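Local atomic coordinates of uncharacterized protein (Parabacteroides merdae, PDB entry 4R7F), a protein that is of unknown function but carries immunoglobulin-like beta-sandwich domains, begins with a region related to type 9 secretion system plug proteins, and binds magnesium in the crystal. Residues E139-N151 against Q161-P173. Sequence-based numbering, arbitrary orientation.
Sequences EPVVNISASVSGN and QQVSFNINNKNFP. With GOL (glycerol), chain B.
Val141 and Phe172 close one end of this antiparallel hairpin with a CH-pi contact: Val141 CG2 lies over one face of the Phe172 ring, 3.5 Å from its centroid and 15° off the ring normal. Phe172 closes the type I turn from Asn169 and holds CG trans to its backbone N (chi1 -165°), which carries the ring beneath that methyl. Val142 CG1 packs on Phe172 CB, while its CG2 meets Ile167 CG2 at 3.8 Å. Replacing Phe172 with alanine would probably leave Val141 CG2 without its aromatic face and open a gap at the turn. A glycerol, probably from the crystallisation liquor, sits here, its O1 donating to Val141 O (2.9 Å) and accepting from Asn171 N. In one of two Asn143 conformers, its amide lies beside that of Asn168, nearly coplanar, and Asn168 ND2 gives a short, straight, provisional bond to Asn143 OD1 (2.6 Å, 174°); Gln207 NE2 donates to Asn168 OD1, consistent with the ND2 end facing Asn143. From this pair to Ser149 and Gln162, eight backbone bonds join the strands. Ser145 and Ser147 face the second subunit: in one Ser145 conformer, OG hydrogen-bonds Ser147 OG of that subunit, and the reverse pair repeats this. On the opposite face, Ile144, Val148, Val163 and Phe165 pack on strand 373-380. Strand 143-149 is outermost within its four-stranded sheet, and strand 160-168 runs between it and strand 207-219.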
loop_
_atom_site.group_PDB
_atom_site.type_symbol
_atom_site.label_atom_id
_atom_site.label_comp_id
_atom_site.label_asym_id
_atom_site.label_seq_id
_atom_site.Cartn_x
_atom_site.Cartn_y
_atom_site.Cartn_z
ATOM N N GLU A 139 14.056 -11.280 14.122
ATOM C CA GLU A 139 14.726 -12.387 13.414
ATOM C C GLU A 139 13.634 -13.145 12.702
ATOM O O GLU A 139 12.954 -13.967 13.286
ATOM C CB GLU A 139 15.525 -13.300 14.363
ATOM C CG GLU A 139 14.780 -13.748 15.614
ATOM C CD GLU A 139 15.618 -14.572 16.580
ATOM O OE1 GLU A 139 16.250 -15.536 16.118
ATOM O OE2 GLU A 139 15.603 -14.269 17.802
ATOM N N PRO A 140 13.420 -12.826 11.435
ATOM C CA PRO A 140 12.195 -13.248 10.779
ATOM C C PRO A 140 12.217 -14.699 10.316
ATOM O O PRO A 140 12.393 -14.988 9.152
ATOM C CB PRO A 140 12.110 -12.292 9.582
ATOM C CG PRO A 140 13.548 -12.023 9.253
ATOM C CD PRO A 140 14.229 -11.920 10.595
ATOM N N VAL A 141 11.928 -15.598 11.228
ATOM C CA VAL A 141 11.931 -17.019 10.940
ATOM C C VAL A 141 10.541 -17.614 10.677
ATOM O O VAL A 141 10.432 -18.785 10.362
ATOM C CB VAL A 141 12.654 -17.796 12.060
ATOM C CG1 VAL A 141 14.130 -17.420 12.064
ATOM C CG2 VAL A 141 11.998 -17.551 13.428
ATOM N N VAL A 142 9.487 -16.817 10.834
ATOM C CA VAL A 142 8.185 -17.239 10.410
ATOM C C VAL A 142 7.583 -16.137 9.512
ATOM O O VAL A 142 7.989 -14.980 9.566
ATOM C CB VAL A 142 7.266 -17.531 11.610
ATOM C CG1 VAL A 142 7.897 -18.541 12.547
ATOM C CG2 VAL A 142 6.925 -16.250 12.359
ATOM N N ASN A 143 6.621 -16.522 8.691
ATOM C CA ASN A 143 5.949 -15.646 7.736
ATOM C C ASN A 143 4.526 -15.477 8.272
ATOM O O ASN A 143 3.960 -16.422 8.838
ATOM C CB ASN A 143 6.055 -16.282 6.311
ATOM C CG ASN A 143 4.907 -15.933 5.382
ATOM O OD1 ASN A 143 3.873 -16.593 5.406
ATOM N ND2 ASN A 143 5.099 -14.935 4.517
ATOM N N ILE A 144 3.951 -14.287 8.140
ATOM C CA ILE A 144 2.608 -14.041 8.621
ATOM C C ILE A 144 1.733 -13.644 7.456
ATOM O O ILE A 144 2.017 -12.644 6.791
ATOM C CB ILE A 144 2.604 -12.917 9.668
ATOM C CG1 ILE A 144 3.504 -13.252 10.866
ATOM C CG2 ILE A 144 1.185 -12.655 10.146
ATOM C CD1 ILE A 144 3.689 -12.086 11.845
ATOM N N SER A 145 0.695 -14.430 7.177
ATOM C CA SER A 145 -0.319 -14.085 6.171
ATOM C C SER A 145 -1.510 -13.478 6.880
ATOM O O SER A 145 -2.042 -14.105 7.771
ATOM C CB SER A 145 -0.774 -15.325 5.398
ATOM O OG SER A 145 0.293 -15.881 4.665
ATOM N N ALA A 146 -1.924 -12.277 6.466
ATOM C CA ALA A 146 -2.937 -11.515 7.196
ATOM C C ALA A 146 -3.952 -10.834 6.282
ATOM O O ALA A 146 -3.717 -10.667 5.104
ATOM C CB ALA A 146 -2.269 -10.489 8.101
ATOM N N SER A 147 -5.120 -10.516 6.837
ATOM C CA SER A 147 -6.086 -9.683 6.140
ATOM C C SER A 147 -6.841 -8.797 7.137
ATOM O O SER A 147 -6.885 -9.108 8.309
ATOM C CB SER A 147 -7.072 -10.533 5.325
ATOM O OG SER A 147 -7.938 -11.282 6.163
ATOM N N VAL A 148 -7.410 -7.695 6.642
ATOM C CA VAL A 148 -8.286 -6.826 7.407
ATOM C C VAL A 148 -9.567 -6.706 6.620
ATOM O O VAL A 148 -9.518 -6.402 5.421
ATOM C CB VAL A 148 -7.707 -5.408 7.562
ATOM C CG1 VAL A 148 -8.475 -4.640 8.620
ATOM C CG2 VAL A 148 -6.286 -5.478 8.008
ATOM N N SER A 149 -10.707 -6.935 7.275
ATOM C CA SER A 149 -11.974 -6.779 6.619
ATOM C C SER A 149 -12.971 -6.012 7.470
ATOM O O SER A 149 -13.032 -6.196 8.665
ATOM C CB SER A 149 -12.554 -8.150 6.284
ATOM O OG SER A 149 -13.889 -8.009 5.806
ATOM N N GLY A 150 -13.776 -5.174 6.820
ATOM C CA GLY A 150 -14.906 -4.510 7.474
ATOM C C GLY A 150 -16.087 -5.450 7.626
ATOM O O GLY A 150 -17.071 -5.135 8.273
ATOM N N ASN A 151 -15.985 -6.626 7.041
ATOM C CA ASN A 151 -16.950 -7.654 7.295
ATOM C C ASN A 151 -16.430 -8.559 8.361
ATOM O O ASN A 151 -15.524 -9.354 8.116
ATOM C CB ASN A 151 -17.229 -8.455 6.022
ATOM C CG ASN A 151 -18.322 -9.471 6.213
ATOM O OD1 ASN A 151 -19.114 -9.387 7.150
ATOM N ND2 ASN A 151 -18.370 -10.430 5.339
ATOM N N GLN A 161 -13.494 -3.171 11.952
ATOM C CA GLN A 161 -12.548 -3.872 11.128
ATOM C C GLN A 161 -12.063 -5.086 11.902
ATOM O O GLN A 161 -11.837 -5.010 13.099
ATOM C CB GLN A 161 -11.380 -2.955 10.742
ATOM C CG GLN A 161 -11.698 -2.197 9.475
ATOM C CD GLN A 161 -10.805 -1.018 9.186
ATOM O OE1 GLN A 161 -9.673 -0.878 9.687
ATOM N NE2 GLN A 161 -11.311 -0.161 8.349
ATOM N N GLN A 162 -11.869 -6.206 11.225
ATOM C CA GLN A 162 -11.348 -7.384 11.882
ATOM C C GLN A 162 -10.085 -7.858 11.193
ATOM O O GLN A 162 -10.039 -7.992 9.975
ATOM C CB GLN A 162 -12.406 -8.476 11.859
ATOM C CG GLN A 162 -11.954 -9.843 12.358
ATOM C CD GLN A 162 -13.141 -10.707 12.846
ATOM O OE1 GLN A 162 -14.295 -10.442 12.525
ATOM N NE2 GLN A 162 -12.847 -11.704 13.668
ATOM N N VAL A 163 -9.076 -8.131 12.005
ATOM C CA VAL A 163 -7.802 -8.694 11.555
ATOM C C VAL A 163 -7.781 -10.204 11.702
ATOM O O VAL A 163 -8.206 -10.756 12.715
ATOM C CB VAL A 163 -6.664 -8.185 12.439
ATOM C CG1 VAL A 163 -5.342 -8.763 11.982
ATOM C CG2 VAL A 163 -6.633 -6.661 12.415
ATOM N N SER A 164 -7.244 -10.856 10.689
ATOM C CA SER A 164 -7.236 -12.311 10.597
ATOM C C SER A 164 -5.808 -12.605 10.200
ATOM O O SER A 164 -5.263 -11.917 9.330
ATOM C CB SER A 164 -8.202 -12.808 9.502
ATOM O OG SER A 164 -9.568 -12.401 9.675
ATOM N N PHE A 165 -5.174 -13.579 10.845
ATOM C CA PHE A 165 -3.830 -13.963 10.409
ATOM C C PHE A 165 -3.434 -15.390 10.715
ATOM O O PHE A 165 -4.003 -16.006 11.593
ATOM C CB PHE A 165 -2.761 -12.978 10.913
ATOM C CG PHE A 165 -2.451 -13.086 12.383
ATOM C CD1 PHE A 165 -3.196 -12.383 13.320
ATOM C CD2 PHE A 165 -1.400 -13.859 12.822
ATOM C CE1 PHE A 165 -2.889 -12.467 14.676
ATOM C CE2 PHE A 165 -1.113 -13.979 14.174
ATOM C CZ PHE A 165 -1.848 -13.266 15.095
ATOM N N ASN A 166 -2.424 -15.873 9.990
ATOM C CA ASN A 166 -1.855 -17.219 10.183
ATOM C C ASN A 166 -0.380 -17.068 10.256
ATOM O O ASN A 166 0.194 -16.289 9.515
ATOM C CB ASN A 166 -2.171 -18.156 9.018
ATOM C CG ASN A 166 -3.659 -18.237 8.744
ATOM O OD1 ASN A 166 -4.366 -19.014 9.365
ATOM N ND2 ASN A 166 -4.140 -17.390 7.833
ATOM N N ILE A 167 0.227 -17.831 11.148
ATOM C CA ILE A 167 1.643 -17.873 11.248
ATOM C C ILE A 167 2.064 -19.117 10.517
ATOM O O ILE A 167 1.670 -20.200 10.893
ATOM C CB ILE A 167 2.090 -17.974 12.713
ATOM C CG1 ILE A 167 1.601 -16.743 13.473
ATOM C CG2 ILE A 167 3.599 -18.114 12.781
ATOM C CD1 ILE A 167 1.866 -16.818 14.956
ATOM N N ASN A 168 2.840 -18.926 9.457
ATOM C CA ASN A 168 3.408 -19.989 8.663
ATOM C C ASN A 168 4.833 -20.319 9.110
ATOM O O ASN A 168 5.732 -19.549 8.881
ATOM C CB ASN A 168 3.369 -19.554 7.198
ATOM C CG ASN A 168 1.955 -19.174 6.738
ATOM O OD1 ASN A 168 0.980 -19.856 7.046
ATOM N ND2 ASN A 168 1.856 -18.090 5.999
ATOM N N ASN A 169 5.005 -21.484 9.751
ATOM C CA ASN A 169 6.223 -21.858 10.433
ATOM C C ASN A 169 6.801 -23.217 10.047
ATOM O O ASN A 169 7.403 -23.874 10.890
ATOM C CB ASN A 169 6.035 -21.809 11.974
ATOM C CG ASN A 169 5.090 -22.883 12.494
ATOM O OD1 ASN A 169 4.156 -23.299 11.823
ATOM N ND2 ASN A 169 5.367 -23.363 13.665
ATOM N N LYS A 170 6.707 -23.582 8.770
ATOM C CA LYS A 170 7.299 -24.823 8.272
ATOM C C LYS A 170 8.803 -24.898 8.597
ATOM O O LYS A 170 9.304 -25.952 8.960
ATOM C CB LYS A 170 7.084 -24.965 6.752
ATOM C CG LYS A 170 7.701 -26.249 6.190
ATOM C CD LYS A 170 7.330 -26.569 4.736
ATOM C CE LYS A 170 7.829 -25.516 3.744
ATOM N NZ LYS A 170 9.292 -25.197 3.706
ATOM N N ASN A 171 9.498 -23.772 8.461
ATOM C CA ASN A 171 10.912 -23.704 8.714
ATOM C C ASN A 171 11.270 -23.239 10.116
ATOM O O ASN A 171 12.431 -23.056 10.405
ATOM C CB ASN A 171 11.583 -22.826 7.657
ATOM C CG ASN A 171 11.483 -23.431 6.259
ATOM O OD1 ASN A 171 11.290 -24.634 6.119
ATOM N ND2 ASN A 171 11.605 -22.601 5.224
ATOM N N PHE A 172 10.285 -23.092 11.003
ATOM C CA PHE A 172 10.589 -22.809 12.407
ATOM C C PHE A 172 9.547 -23.494 13.285
ATOM O O PHE A 172 8.703 -22.841 13.874
ATOM C CB PHE A 172 10.658 -21.300 12.668
ATOM C CG PHE A 172 11.301 -20.940 13.975
ATOM C CD1 PHE A 172 12.687 -20.916 14.096
ATOM C CD2 PHE A 172 10.519 -20.652 15.102
ATOM C CE1 PHE A 172 13.288 -20.598 15.306
ATOM C CE2 PHE A 172 11.122 -20.330 16.309
ATOM C CZ PHE A 172 12.503 -20.307 16.414
ATOM N N PRO A 173 9.589 -24.833 13.336
ATOM C CA PRO A 173 8.524 -25.543 14.022
ATOM C C PRO A 173 8.475 -25.124 15.475
ATOM O O PRO A 173 9.515 -24.816 16.058
ATOM C CB PRO A 173 8.923 -27.007 13.859
ATOM C CG PRO A 173 9.738 -27.033 12.594
ATOM C CD PRO A 173 10.529 -25.766 12.688
HETATM C C1 GOL B . 9.177 -19.751 7.681
HETATM O O1 GOL B . 8.892 -20.668 8.796
HETATM C C2 GOL B . 8.886 -20.382 6.308
HETATM O O2 GOL B . 7.615 -20.987 6.414
HETATM C C3 GOL B . 8.832 -19.438 5.096
HETATM O O3 GOL B . 9.035 -20.184 3.870
#